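Local coordinates for DUF211 domain-containing protein (Archaeoglobus fulgidus DSM 4304, PDB 3BPD) that is of unknown function but binds magnesium ions and forms a heptamer in the crystal, at residues Asn58-Tyr62 with Glu63-Gly67. The protein carries 1 engineered substitution. Residues are numbered along the deposited sequence; the frame is centred on the assembly and turned at random.
Sequences NNLDY and EQIKG
Asp61 caps the start of helix 62-71: its carboxylate OD2 accepts from the backbone N of Gln64 at 3.0 Å, with the N-H pointing almost straight at it (176°). The amide meets OD2 from above the carboxylate plane. What puts the group there is chi1 of 173°, which sets CG anti to the Asp61 nitrogen and beside its carbonyl carbon. The Gln64 side chain crosses that of Asp61 at about a right angle, its CB 3.5 Å from Asp61 CG. The carboxylate sits at the positive end of the helix, which probably favours its charged form. Behind the cap, Ile65 N bonds to Asp61 O (3.0 Å) and Lys66 N to Tyr62 O (2.7 Å). Lys66 CB lies over one face of the Tyr62 ring, and the extended chain then leads away. On the buried side, Leu60 CD1 touches Ile65 CD1 at 3.9 Å, and both side chains also pack on Ile55 of strand 48-57. Tyr62 rests on Leu6 and Leu9 of strand 6-16 and on Ile22 of a second subunit. The whole is an N-cap with a hydrophobic staple, Leu60 to Ile65, opening the second helix of a ferredoxin-like βαββαβ fold.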
ATOM      1  N   ASN F  58      23.712  12.625   0.887  1.00 32.96           N
ATOM      2  CA  ASN F  58      23.835  13.539   2.024  1.00 33.39           C
ATOM      3  C   ASN F  58      24.491  14.855   1.663  1.00 33.05           C
ATOM      4  O   ASN F  58      25.480  14.885   0.939  1.00 35.25           O
ATOM      5  CB  ASN F  58      24.644  12.918   3.145  1.00 34.27           C
ATOM      6  CG  ASN F  58      24.641  13.778   4.382  1.00 37.30           C
ATOM      7  OD1 ASN F  58      25.461  13.600   5.281  1.00 40.18           O
ATOM      8  ND2 ASN F  58      23.707  14.720   4.439  1.00 37.77           N
ATOM      9  N   ASN F  59      23.936  15.949   2.164  1.00 32.70           N
ATOM     10  CA  ASN F  59      24.504  17.263   1.908  1.00 33.63           C
ATOM     11  C   ASN F  59      24.914  17.421   0.438  1.00 33.50           C
ATOM     12  O   ASN F  59      26.029  17.842   0.131  1.00 33.76           O
ATOM     13  CB  ASN F  59      25.715  17.455   2.826  1.00 34.77           C
ATOM     14  CG  ASN F  59      26.096  18.908   2.994  1.00 36.32           C
ATOM     15  OD1 ASN F  59      25.258  19.739   3.334  1.00 36.94           O
ATOM     16  ND2 ASN F  59      27.369  19.221   2.766  1.00 36.64           N
ATOM     17  N   LEU F  60      24.001  17.086  -0.468  1.00 33.54           N
ATOM     18  CA  LEU F  60      24.263  17.170  -1.901  1.00 32.69           C
ATOM     19  C   LEU F  60      24.557  18.582  -2.374  1.00 32.73           C
ATOM     20  O   LEU F  60      24.000  19.545  -1.861  1.00 33.53           O
ATOM     21  CB  LEU F  60      23.067  16.645  -2.699  1.00 32.87           C
ATOM     22  CG  LEU F  60      22.494  15.244  -2.488  1.00 33.52           C
ATOM     23  CD1 LEU F  60      21.366  15.064  -3.489  1.00 33.74           C
ATOM     24  CD2 LEU F  60      23.551  14.160  -2.691  1.00 33.84           C
ATOM     25  N   ASP F  61      25.422  18.692  -3.375  1.00 33.73           N
ATOM     26  CA  ASP F  61      25.785  19.979  -3.966  1.00 34.79           C
ATOM     27  C   ASP F  61      25.019  20.156  -5.289  1.00 34.16           C
ATOM     28  O   ASP F  61      25.419  19.632  -6.327  1.00 33.14           O
ATOM     29  CB  ASP F  61      27.302  20.015  -4.204  1.00 36.99           C
ATOM     30  CG  ASP F  61      27.754  21.244  -4.969  1.00 39.83           C
ATOM     31  OD1 ASP F  61      28.975  21.517  -4.957  1.00 42.52           O
ATOM     32  OD2 ASP F  61      26.911  21.930  -5.589  1.00 40.38           O
ATOM     33  N   TYR F  62      23.922  20.903  -5.246  1.00 33.95           N
ATOM     34  CA  TYR F  62      23.110  21.118  -6.436  1.00 34.61           C
ATOM     35  C   TYR F  62      23.884  21.567  -7.673  1.00 35.40           C
ATOM     36  O   TYR F  62      23.729  20.985  -8.748  1.00 35.49           O
ATOM     37  CB  TYR F  62      21.984  22.120  -6.158  1.00 33.43           C
ATOM     38  CG  TYR F  62      21.071  22.280  -7.347  1.00 33.46           C
ATOM     39  CD1 TYR F  62      20.289  21.213  -7.805  1.00 34.38           C
ATOM     40  CD2 TYR F  62      21.019  23.479  -8.045  1.00 34.69           C
ATOM     41  CE1 TYR F  62      19.480  21.345  -8.934  1.00 34.63           C
ATOM     42  CE2 TYR F  62      20.219  23.625  -9.170  1.00 35.79           C
ATOM     43  CZ  TYR F  62      19.451  22.558  -9.611  1.00 36.49           C
ATOM     44  OH  TYR F  62      18.667  22.730 -10.734  1.00 38.07           O
ATOM     45  N   GLU F  63      24.702  22.603  -7.540  1.00 36.61           N
ATOM     46  CA  GLU F  63      25.473  23.080  -8.684  1.00 37.89           C
ATOM     47  C   GLU F  63      26.277  21.931  -9.302  1.00 36.56           C
ATOM     48  O   GLU F  63      26.240  21.711 -10.512  1.00 36.33           O
ATOM     49  CB  GLU F  63      26.416  24.217  -8.262  1.00 40.54           C
ATOM     50  CG  GLU F  63      25.715  25.502  -7.763  1.00 43.59           C
ATOM     51  CD  GLU F  63      24.810  26.183  -8.810  1.00 44.09           C
ATOM     52  OE1 GLU F  63      25.277  26.441  -9.945  1.00 43.69           O
ATOM     53  OE2 GLU F  63      23.635  26.470  -8.477  1.00 43.95           O
ATOM     54  N   GLN F  64      26.997  21.197  -8.465  1.00 35.28           N
ATOM     55  CA  GLN F  64      27.787  20.080  -8.949  1.00 35.24           C
ATOM     56  C   GLN F  64      26.910  19.084  -9.714  1.00 34.69           C
ATOM     57  O   GLN F  64      27.288  18.621 -10.788  1.00 36.06           O
ATOM     58  CB  GLN F  64      28.480  19.374  -7.783  1.00 36.30           C
ATOM     59  CG  GLN F  64      29.388  18.236  -8.219  1.00 39.71           C
ATOM     60  CD  GLN F  64      29.960  17.467  -7.046  1.00 41.97           C
ATOM     61  OE1 GLN F  64      29.230  17.097  -6.126  1.00 43.85           O
ATOM     62  NE2 GLN F  64      31.268  17.209  -7.077  1.00 42.45           N
ATOM     63  N   ILE F  65      25.744  18.753  -9.166  1.00 32.74           N
ATOM     64  CA  ILE F  65      24.841  17.819  -9.828  1.00 30.44           C
ATOM     65  C   ILE F  65      24.359  18.408 -11.149  1.00 30.62           C
ATOM     66  O   ILE F  65      24.277  17.705 -12.163  1.00 30.53           O
ATOM     67  CB  ILE F  65      23.629  17.483  -8.936  1.00 29.36           C
ATOM     68  CG1 ILE F  65      24.085  16.611  -7.763  1.00 30.67           C
ATOM     69  CG2 ILE F  65      22.567  16.761  -9.748  1.00 29.02           C
ATOM     70  CD1 ILE F  65      23.024  16.333  -6.727  1.00 30.53           C
ATOM     71  N   LYS F  66      24.050  19.701 -11.136  1.00 29.76           N
ATOM     72  CA  LYS F  66      23.593  20.388 -12.338  1.00 29.75           C
ATOM     73  C   LYS F  66      24.742  20.380 -13.352  1.00 29.24           C
ATOM     74  O   LYS F  66      24.539  20.231 -14.561  1.00 27.13           O
ATOM     75  CB  LYS F  66      23.193  21.832 -12.000  1.00 30.74           C
ATOM     76  CG  LYS F  66      22.726  22.639 -13.201  1.00 32.10           C
ATOM     77  CD  LYS F  66      22.442  24.091 -12.849  1.00 34.70           C
ATOM     78  CE  LYS F  66      22.204  24.902 -14.125  1.00 37.55           C
ATOM     79  NZ  LYS F  66      21.852  26.342 -13.919  1.00 38.47           N
ATOM     80  N   GLY F  67      25.953  20.530 -12.834  1.00 28.09           N
ATOM     81  CA  GLY F  67      27.115  20.534 -13.688  1.00 27.69           C
ATOM     82  C   GLY F  67      27.179  19.260 -14.492  1.00 27.72           C
ATOM     83  O   GLY F  67      27.267  19.314 -15.716  1.00 27.29           O
TER